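Local atomic coordinates of histone-lysine N-methyltransferase, H3 lysine-9 specific SUVH4 (Arabidopsis thaliana, PDB entry 4QEO), a protein that methylates histone H3 on lysine, using S-adenosyl-L-methionine as methyl donor, and binds methylated DNA, coupling DNA methylation to histone-based gene silencing. Residues V359-S362 against G366-V369; E243-G248 against K252-T257; S269-I274 against A456-H461. One frame throughout, in Å; residues are numbered along the deposited sequence.

Contact 1. Residues V359-S362 against G366-V369. With SAH (S-adenosyl-L-homocysteine), chain E.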
loop_
_atom_site.group_PDB
_atom_site.type_symbol
_atom_site.label_atom_id
_atom_site.label_comp_id
_atom_site.label_asym_id
_atom_site.label_seq_id
_atom_site.Cartn_x
_atom_site.Cartn_y
_atom_site.Cartn_z
ATOM N N VAL A 359 9.711 -7.437 14.177
ATOM C CA VAL A 359 10.912 -7.954 13.540
ATOM C C VAL A 359 10.840 -9.467 13.631
ATOM O O VAL A 359 10.489 -10.008 14.674
ATOM C CB VAL A 359 12.192 -7.428 14.222
ATOM C CG1 VAL A 359 13.421 -8.163 13.703
ATOM C CG2 VAL A 359 12.325 -5.934 13.988
ATOM N N PHE A 360 11.128 -10.153 12.533
ATOM C CA PHE A 360 11.091 -11.609 12.529
ATOM C C PHE A 360 12.257 -12.216 11.763
ATOM O O PHE A 360 12.770 -11.617 10.823
ATOM C CB PHE A 360 9.764 -12.120 11.966
ATOM C CG PHE A 360 9.559 -11.820 10.506
ATOM C CD1 PHE A 360 9.147 -10.561 10.091
ATOM C CD2 PHE A 360 9.743 -12.808 9.548
ATOM C CE1 PHE A 360 8.939 -10.291 8.744
ATOM C CE2 PHE A 360 9.539 -12.543 8.203
ATOM C CZ PHE A 360 9.134 -11.283 7.803
ATOM N N ARG A 361 12.675 -13.408 12.181
ATOM C CA ARG A 361 13.719 -14.137 11.484
ATOM C C ARG A 361 13.145 -14.706 10.200
ATOM O O ARG A 361 12.148 -15.432 10.218
ATOM C CB ARG A 361 14.284 -15.259 12.360
ATOM C CG ARG A 361 15.576 -15.888 11.836
ATOM C CD ARG A 361 16.799 -15.009 12.120
ATOM N NE ARG A 361 17.966 -15.421 11.336
ATOM C CZ ARG A 361 19.109 -14.741 11.268
ATOM N NH1 ARG A 361 19.256 -13.605 11.935
ATOM N NH2 ARG A 361 20.110 -15.196 10.523
ATOM N N SER A 362 13.766 -14.345 9.083
ATOM C CA SER A 362 13.411 -14.889 7.785
ATOM C C SER A 362 14.189 -16.169 7.534
ATOM O O SER A 362 15.124 -16.495 8.272
ATOM C CB SER A 362 13.748 -13.894 6.678
ATOM O OG SER A 362 15.144 -13.872 6.438
ATOM N N GLY A 366 17.985 -13.346 7.097
ATOM C CA GLY A 366 18.217 -12.976 8.480
ATOM C C GLY A 366 17.009 -12.250 9.039
ATOM O O GLY A 366 15.878 -12.734 8.930
ATOM N N TRP A 367 17.232 -11.078 9.621
ATOM C CA TRP A 367 16.131 -10.315 10.196
ATOM C C TRP A 367 15.301 -9.583 9.135
ATOM O O TRP A 367 15.824 -9.142 8.109
ATOM C CB TRP A 367 16.641 -9.366 11.286
ATOM C CG TRP A 367 17.271 -10.101 12.421
ATOM C CD1 TRP A 367 18.597 -10.135 12.749
ATOM C CD2 TRP A 367 16.603 -10.945 13.370
ATOM N NE1 TRP A 367 18.794 -10.933 13.852
ATOM C CE2 TRP A 367 17.586 -11.442 14.254
ATOM C CE3 TRP A 367 15.269 -11.319 13.566
ATOM C CZ2 TRP A 367 17.275 -12.299 15.311
ATOM C CZ3 TRP A 367 14.961 -12.167 14.618
ATOM C CH2 TRP A 367 15.962 -12.650 15.474
ATOM N N ALA A 368 13.999 -9.492 9.390
ATOM C CA ALA A 368 13.047 -8.822 8.507
ATOM C C ALA A 368 12.044 -8.040 9.350
ATOM O O ALA A 368 11.939 -8.269 10.547
ATOM C CB ALA A 368 12.313 -9.849 7.642
ATOM N N VAL A 369 11.298 -7.128 8.734
ATOM C CA VAL A 369 10.260 -6.388 9.459
ATOM C C VAL A 369 8.926 -6.507 8.734
ATOM O O VAL A 369 8.878 -6.460 7.502
ATOM C CB VAL A 369 10.627 -4.891 9.624
ATOM C CG1 VAL A 369 9.469 -4.104 10.250
ATOM C CG2 VAL A 369 11.896 -4.734 10.462
HETATM N N SAH E . 18.253 -9.185 7.318
HETATM C CA SAH E . 19.224 -8.236 7.850
HETATM C CB SAH E . 18.664 -6.813 7.827
HETATM C CG SAH E . 18.967 -6.048 6.539
HETATM S SD SAH E . 20.676 -5.447 6.486
HETATM C C SAH E . 19.697 -8.645 9.243
HETATM O O SAH E . 20.161 -7.812 10.020
HETATM O OXT SAH E . 19.627 -9.818 9.623
HETATM C "C5'" SAH E . 20.979 -6.099 4.826
HETATM C "C4'" SAH E . 21.594 -7.488 4.887
HETATM O "O4'" SAH E . 20.556 -8.448 4.979
HETATM C "C3'" SAH E . 22.413 -7.811 3.648
HETATM O "O3'" SAH E . 23.791 -7.725 3.917
HETATM C "C2'" SAH E . 22.033 -9.231 3.293
HETATM O "O2'" SAH E . 22.978 -10.140 3.810
HETATM C "C1'" SAH E . 20.702 -9.441 3.986
HETATM N N9 SAH E . 19.648 -9.267 2.975
HETATM C C8 SAH E . 18.859 -8.158 2.796
HETATM N N7 SAH E . 18.029 -8.382 1.753
HETATM C C5 SAH E . 18.290 -9.612 1.258
HETATM C C6 SAH E . 17.743 -10.329 0.204
HETATM N N6 SAH E . 16.763 -9.795 -0.521
HETATM N N1 SAH E . 18.223 -11.593 -0.078
HETATM C C2 SAH E . 19.239 -12.140 0.682
HETATM N N3 SAH E . 19.778 -11.421 1.731
HETATM C C4 SAH E . 19.308 -10.181 2.015
#

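Contact 2. Residues E243-G248 against K252-T257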
loop_
_atom_site.group_PDB
_atom_site.type_symbol
_atom_site.label_atom_id
_atom_site.label_comp_id
_atom_site.label_asym_id
_atom_site.label_seq_id
_atom_site.Cartn_x
_atom_site.Cartn_y
_atom_site.Cartn_z
ATOM N N GLU A 243 10.596 -8.933 23.838
ATOM C CA GLU A 243 9.295 -8.301 24.029
ATOM C C GLU A 243 9.198 -6.945 23.301
ATOM O O GLU A 243 8.098 -6.471 23.004
ATOM C CB GLU A 243 9.012 -8.140 25.531
ATOM C CG GLU A 243 7.534 -8.124 25.914
ATOM C CD GLU A 243 7.104 -9.357 26.705
ATOM O OE1 GLU A 243 7.983 -10.100 27.197
ATOM O OE2 GLU A 243 5.881 -9.580 26.834
ATOM N N ASP A 244 10.351 -6.345 22.996
ATOM C CA ASP A 244 10.416 -5.017 22.376
ATOM C C ASP A 244 11.859 -4.634 22.061
ATOM O O ASP A 244 12.613 -4.298 22.966
ATOM C CB ASP A 244 9.820 -3.970 23.317
ATOM C CG ASP A 244 9.914 -2.552 22.764
ATOM O OD1 ASP A 244 10.245 -2.371 21.573
ATOM O OD2 ASP A 244 9.634 -1.606 23.528
ATOM N N ILE A 245 12.245 -4.655 20.789
ATOM C CA ILE A 245 13.630 -4.338 20.434
ATOM C C ILE A 245 14.007 -2.894 20.768
ATOM O O ILE A 245 15.179 -2.593 21.018
ATOM C CB ILE A 245 13.942 -4.613 18.951
ATOM C CG1 ILE A 245 13.077 -3.736 18.046
ATOM C CG2 ILE A 245 13.734 -6.081 18.631
ATOM C CD1 ILE A 245 13.574 -3.651 16.619
ATOM N N SER A 246 13.018 -2.004 20.774
ATOM C CA SER A 246 13.261 -0.621 21.156
ATOM C C SER A 246 13.451 -0.621 22.668
ATOM O O SER A 246 13.241 -1.639 23.326
ATOM C CB SER A 246 12.097 0.284 20.730
ATOM O OG SER A 246 11.082 0.361 21.720
ATOM N N GLY A 247 13.853 0.499 23.240
ATOM C CA GLY A 247 14.100 0.502 24.673
ATOM C C GLY A 247 12.811 0.465 25.476
ATOM O O GLY A 247 12.825 0.312 26.699
ATOM N N GLY A 248 11.690 0.561 24.769
ATOM C CA GLY A 248 10.476 1.115 25.329
ATOM C C GLY A 248 10.501 2.541 24.804
ATOM O O GLY A 248 9.700 3.401 25.180
ATOM N N LYS A 252 5.190 2.678 20.048
ATOM C CA LYS A 252 4.591 1.359 19.963
ATOM C C LYS A 252 5.704 0.339 19.993
ATOM O O LYS A 252 6.648 0.435 19.217
ATOM C CB LYS A 252 3.803 1.244 18.671
ATOM C CG LYS A 252 2.620 2.180 18.629
ATOM C CD LYS A 252 1.925 2.104 17.297
ATOM C CE LYS A 252 0.549 2.716 17.368
ATOM N NZ LYS A 252 -0.499 1.684 17.158
ATOM N N GLY A 253 5.603 -0.628 20.900
ATOM C CA GLY A 253 6.639 -1.631 21.057
ATOM C C GLY A 253 6.853 -2.439 19.792
ATOM O O GLY A 253 5.920 -2.675 19.026
ATOM N N ILE A 254 8.093 -2.857 19.566
ATOM C CA ILE A 254 8.412 -3.675 18.405
ATOM C C ILE A 254 8.949 -5.039 18.836
ATOM O O ILE A 254 10.145 -5.203 19.060
ATOM C CB ILE A 254 9.431 -2.970 17.484
ATOM C CG1 ILE A 254 8.916 -1.588 17.077
ATOM C CG2 ILE A 254 9.700 -3.808 16.245
ATOM C CD1 ILE A 254 9.997 -0.669 16.511
ATOM N N PRO A 255 8.052 -6.018 18.983
ATOM C CA PRO A 255 8.476 -7.381 19.320
ATOM C C PRO A 255 9.324 -8.037 18.231
ATOM O O PRO A 255 9.236 -7.686 17.051
ATOM C CB PRO A 255 7.150 -8.132 19.489
ATOM C CG PRO A 255 6.123 -7.274 18.825
ATOM C CD PRO A 255 6.588 -5.873 19.009
ATOM N N ALA A 256 10.148 -8.992 18.641
ATOM C CA ALA A 256 10.959 -9.753 17.703
ATOM C C ALA A 256 10.728 -11.249 17.891
ATOM O O ALA A 256 10.683 -11.735 19.017
ATOM C CB ALA A 256 12.433 -9.409 17.874
ATOM N N THR A 257 10.575 -11.977 16.787
ATOM C CA THR A 257 10.384 -13.421 16.851
ATOM C C THR A 257 11.352 -14.167 15.950
ATOM O O THR A 257 11.717 -13.687 14.880
ATOM C CB THR A 257 8.946 -13.834 16.472
ATOM O OG1 THR A 257 8.675 -13.443 15.119
ATOM C CG2 THR A 257 7.934 -13.175 17.406
#

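Contact 3. Residues S269-I274 against A456-H461. With SAH (S-adenosyl-L-homocysteine), chain E.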
loop_
_atom_site.group_PDB
_atom_site.type_symbol
_atom_site.label_atom_id
_atom_site.label_comp_id
_atom_site.label_asym_id
_atom_site.label_seq_id
_atom_site.Cartn_x
_atom_site.Cartn_y
_atom_site.Cartn_z
ATOM N N SER A 269 21.205 -8.066 20.382
ATOM C CA SER A 269 22.551 -8.430 20.825
ATOM C C SER A 269 23.633 -7.791 19.954
ATOM O O SER A 269 23.658 -7.988 18.744
ATOM C CB SER A 269 22.728 -9.950 20.834
ATOM O OG SER A 269 21.675 -10.592 21.532
ATOM N N GLY A 270 24.512 -7.011 20.578
ATOM C CA GLY A 270 25.576 -6.323 19.867
ATOM C C GLY A 270 25.098 -5.028 19.242
ATOM O O GLY A 270 25.842 -4.357 18.523
ATOM N N PHE A 271 23.851 -4.669 19.537
ATOM C CA PHE A 271 23.199 -3.516 18.927
ATOM C C PHE A 271 22.411 -2.733 19.973
ATOM O O PHE A 271 21.693 -3.315 20.778
ATOM C CB PHE A 271 22.274 -3.985 17.795
ATOM C CG PHE A 271 21.488 -2.882 17.143
ATOM C CD1 PHE A 271 22.059 -2.103 16.147
ATOM C CD2 PHE A 271 20.172 -2.637 17.514
ATOM C CE1 PHE A 271 21.333 -1.097 15.535
ATOM C CE2 PHE A 271 19.438 -1.629 16.912
ATOM C CZ PHE A 271 20.017 -0.856 15.922
ATOM N N THR A 272 22.544 -1.413 19.970
ATOM C CA THR A 272 21.814 -0.597 20.942
ATOM C C THR A 272 20.858 0.371 20.265
ATOM O O THR A 272 21.241 1.154 19.396
ATOM C CB THR A 272 22.735 0.200 21.912
ATOM O OG1 THR A 272 23.635 1.025 21.163
ATOM C CG2 THR A 272 23.521 -0.737 22.828
ATOM N N TYR A 273 19.608 0.321 20.698
ATOM C CA TYR A 273 18.546 1.077 20.058
ATOM C C TYR A 273 18.592 2.549 20.408
ATOM O O TYR A 273 18.617 2.911 21.582
ATOM C CB TYR A 273 17.187 0.505 20.456
ATOM C CG TYR A 273 16.093 0.823 19.467
ATOM C CD1 TYR A 273 15.473 2.065 19.465
ATOM C CD2 TYR A 273 15.675 -0.125 18.542
ATOM C CE1 TYR A 273 14.472 2.363 18.563
ATOM C CE2 TYR A 273 14.671 0.163 17.629
ATOM C CZ TYR A 273 14.070 1.406 17.647
ATOM O OH TYR A 273 13.071 1.706 16.745
ATOM N N ILE A 274 18.598 3.396 19.378
ATOM C CA ILE A 274 18.470 4.837 19.551
ATOM C C ILE A 274 17.359 5.392 18.658
ATOM O O ILE A 274 17.039 4.813 17.614
ATOM C CB ILE A 274 19.798 5.566 19.252
ATOM C CG1 ILE A 274 20.264 5.270 17.829
ATOM C CG2 ILE A 274 20.874 5.149 20.251
ATOM C CD1 ILE A 274 21.627 5.870 17.489
ATOM N N ALA A 456 14.921 0.692 11.500
ATOM C CA ALA A 456 15.074 0.804 10.054
ATOM C C ALA A 456 16.097 -0.167 9.486
ATOM O O ALA A 456 15.904 -0.703 8.394
ATOM C CB ALA A 456 15.448 2.236 9.676
ATOM N N ARG A 457 17.182 -0.392 10.227
ATOM C CA ARG A 457 18.265 -1.259 9.760
ATOM C C ARG A 457 17.858 -2.728 9.560
ATOM O O ARG A 457 18.576 -3.492 8.908
ATOM C CB ARG A 457 19.473 -1.164 10.707
ATOM C CG ARG A 457 19.145 -1.482 12.157
ATOM C CD ARG A 457 19.610 -2.872 12.548
ATOM N NE ARG A 457 21.051 -2.906 12.769
ATOM C CZ ARG A 457 21.753 -4.012 13.001
ATOM N NH1 ARG A 457 23.060 -3.934 13.189
ATOM N NH2 ARG A 457 21.151 -5.193 13.039
ATOM N N PHE A 458 16.720 -3.124 10.124
ATOM C CA PHE A 458 16.259 -4.507 10.020
ATOM C C PHE A 458 15.426 -4.752 8.764
ATOM O O PHE A 458 15.023 -5.888 8.482
ATOM C CB PHE A 458 15.445 -4.899 11.259
ATOM C CG PHE A 458 16.266 -5.008 12.509
ATOM C CD1 PHE A 458 17.143 -6.065 12.682
ATOM C CD2 PHE A 458 16.170 -4.050 13.508
ATOM C CE1 PHE A 458 17.912 -6.169 13.827
ATOM C CE2 PHE A 458 16.931 -4.149 14.661
ATOM C CZ PHE A 458 17.803 -5.213 14.818
ATOM N N ILE A 459 15.167 -3.688 8.012
ATOM C CA ILE A 459 14.329 -3.799 6.821
ATOM C C ILE A 459 15.107 -4.291 5.604
ATOM O O ILE A 459 16.112 -3.701 5.221
ATOM C CB ILE A 459 13.622 -2.469 6.509
ATOM C CG1 ILE A 459 12.709 -2.084 7.682
ATOM C CG2 ILE A 459 12.852 -2.580 5.197
ATOM C CD1 ILE A 459 12.172 -0.623 7.654
ATOM N N ASN A 460 14.633 -5.376 4.994
ATOM C CA ASN A 460 15.352 -6.003 3.893
ATOM C C ASN A 460 15.154 -5.338 2.545
ATOM O O ASN A 460 14.252 -4.521 2.370
ATOM C CB ASN A 460 14.983 -7.487 3.789
ATOM C CG ASN A 460 15.499 -8.281 4.962
ATOM O OD1 ASN A 460 16.637 -8.081 5.407
ATOM N ND2 ASN A 460 14.663 -9.166 5.493
ATOM N N HIS A 461 16.017 -5.713 1.602
ATOM C CA HIS A 461 15.915 -5.303 0.209
ATOM C C HIS A 461 14.908 -6.174 -0.538
ATOM O O HIS A 461 14.757 -7.361 -0.243
ATOM C CB HIS A 461 17.284 -5.424 -0.476
ATOM C CG HIS A 461 17.222 -5.475 -1.977
ATOM N ND1 HIS A 461 17.412 -4.363 -2.769
ATOM C CD2 HIS A 461 16.997 -6.508 -2.828
ATOM C CE1 HIS A 461 17.296 -4.706 -4.043
ATOM N NE2 HIS A 461 17.047 -6.002 -4.105
HETATM N N SAH E . 18.253 -9.185 7.318
HETATM C CA SAH E . 19.224 -8.236 7.850
HETATM C CB SAH E . 18.664 -6.813 7.827
HETATM C CG SAH E . 18.967 -6.048 6.539
HETATM S SD SAH E . 20.676 -5.447 6.486
HETATM C C SAH E . 19.697 -8.645 9.243
HETATM O O SAH E . 20.161 -7.812 10.020
HETATM O OXT SAH E . 19.627 -9.818 9.623
HETATM C "C5'" SAH E . 20.979 -6.099 4.826
HETATM C "C4'" SAH E . 21.594 -7.488 4.887
HETATM O "O4'" SAH E . 20.556 -8.448 4.979
HETATM C "C3'" SAH E . 22.413 -7.811 3.648
HETATM O "O3'" SAH E . 23.791 -7.725 3.917
HETATM C "C2'" SAH E . 22.033 -9.231 3.293
HETATM O "O2'" SAH E . 22.978 -10.140 3.810
HETATM C "C1'" SAH E . 20.702 -9.441 3.986
HETATM N N9 SAH E . 19.648 -9.267 2.975
HETATM C C8 SAH E . 18.859 -8.158 2.796
HETATM N N7 SAH E . 18.029 -8.382 1.753
HETATM C C5 SAH E . 18.290 -9.612 1.258
HETATM C C6 SAH E . 17.743 -10.329 0.204
HETATM N N6 SAH E . 16.763 -9.795 -0.521
HETATM N N1 SAH E . 18.223 -11.593 -0.078
HETATM C C2 SAH E . 19.239 -12.140 0.682
HETATM N N3 SAH E . 19.778 -11.421 1.731
HETATM C C4 SAH E . 19.308 -10.181 2.015
#

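Contact 1. Residues V359-S362 against G366-V369
Phe360 and Ala368 form the hydrogen-bonded pair at the middle of this antiparallel hairpin, with Phe360 N to Ala368 O at 2.9 Å and Ala368 N returning the bond to Phe360 O. On the face these two share, the methyl CB of Ala368 sits over the partly exposed Phe360 ring, displaced toward its rim, 3.5 Å from CZ in a CH-pi contact. The opposite face carries Val359, Arg361, Trp367 and Val369. Its valine and indole end is buried and close-packed: Val359 sends CG2 against CG2 of Val369 and CG1 against CE3 of the Trp367 indole, both at 3.7 Å. Arg361, by contrast, is partly exposed at the margin and touches through a long chain. With CG anti to the backbone N (chi1 -168°) and a bend at chi2, it lies across the indole; CD stands almost exactly above the six-membered ring, and the guanidinium, nearly perpendicular to the indole, points NH1 at its face in a cation-pi contact. Gly366 CA covers one face of that guanidinium, 3.4 Å from CZ. At the turn, Gly366 O is gripped twice by Ser362, almost head-on by N at 2.7 Å and from above the carbonyl plane by OG, which also bonds to Lys365 N. Gly366, at positive phi, lies close against OXT of S-adenosyl-L-homocysteine. The backbone N and O of Trp367 bind the carboxylate and the amine of the ligand's amino-acid group, with N donating to OXT at 2.7 Å, and the nearby Arg361 charge may favour the carboxylate electrostatically.

Contact 2. Residues E243-G248 against K252-T257
The carboxylate of Asp244 reaches the backbone of Gly253 and Ile254, while the neighbouring Ile245 lays its branches along Ile254 and Ala256. A chi1 of 177° swings the Asp244 carboxylate away from its own backbone N and brings OD1 within 3.0 Å of Ile254 N, a nearly straight bond (172° at the hydrogen) that arrives from well above the carboxylate plane. The same oxygen takes two further bonds from its own segment, Ser246 OG on the syn side and Ser246 N from out of the plane, each at 2.9 Å. Three donors therefore fix the rotation of the carboxylate, and an alanine here would probably leave Ile254 N and Ser246 without their common acceptor and set the loop free to shift. Next along the chain, Ile245 N reaches Ile254 O at 2.8 Å. The side chains of these two isoleucines meet at a slant, Ile245 CG1 lying 3.8 Å from Ile254 CB and its CD1 close to Ile254 CG2. The other branch, Ile245 CG2, rests 3.7 Å from Ala256 CB. Val359 and Tyr273 touch both isoleucines, packing them against strands 357-361 and 272-273. The 243-248 loop follows strand 240-242, which pairs antiparallel with 256-257 at the edge of a four-stranded sheet. Asp244 OD1 with Ser246 N makes an Asx turn, and Ser246 OG with Gly248 N an ST turn, consecutive and sharing Ser246, in the connection between those strands.

Contact 3. Residues S269-I274 against A456-H461
Phe271 is fully extended at chi1, which carries its ring out to Arg457, whose own chain starts from a chi1 of 56° that folds CG back over its backbone and then bends at chi2 and chi3. The arginine runs antiparallel to the phenylalanine side chain, alongside its ring. Arg457 CD lies over the face of the phenyl ring in a CH-pi contact, and Arg457 NE comes to 3.3 Å from Phe271 CE1. The guanidinium, inclined 45° to the ring, makes an off-centre cation-pi contact, its CZ 4.2 Å from the ring centroid. Arg457 NE donates to Ala449 O, and Tyr402 adds a second cation-pi partner. Phe458 presents its edge to the face of Phe271, with the planes at 74° and the centroids 5.7 Å apart, while Arg457 CD covers the face of the Phe458 ring. Farther along the segment, the amine N of S-adenosyl-L-homocysteine donates to Asn460 OD1 at 2.7 Å; Asn460 ND2 donates to Glu497 OE2. His461 O takes adenine N6 at 3.2 Å, and His461 N makes a weak bond to N7. Arg457 to His461 begin the RFINHSC signature of the SET-domain cofactor pocket, its Arg-Phe pair packed against Phe271 from the region preceding the SET strands.

The centres of the three contacts are 10 to 13 Å apart, and two of the contacts touch S-adenosyl-L-homocysteine. Contact 1 holds the ligand's amino-acid end and contact 3 adds a grip on its adenine; they meet where Asn460 ND2 bonds to Trp367 O at 2.9 Å and where Phe458 CB packs against Val369 CG2 at 3.6 Å. Contact 2 does not touch the ligand: the side chain of Ile245 is about 10 Å from it at the nearest atoms. Its strand 256-257 neighbours 357-361, Thr257 N donating to Val359 O and Thr257 O accepting from Arg361 N, both at 2.9 Å. Ile245 CD1 also reaches Phe458 CE2 at 3.9 Å, joining contact 2 to contact 3.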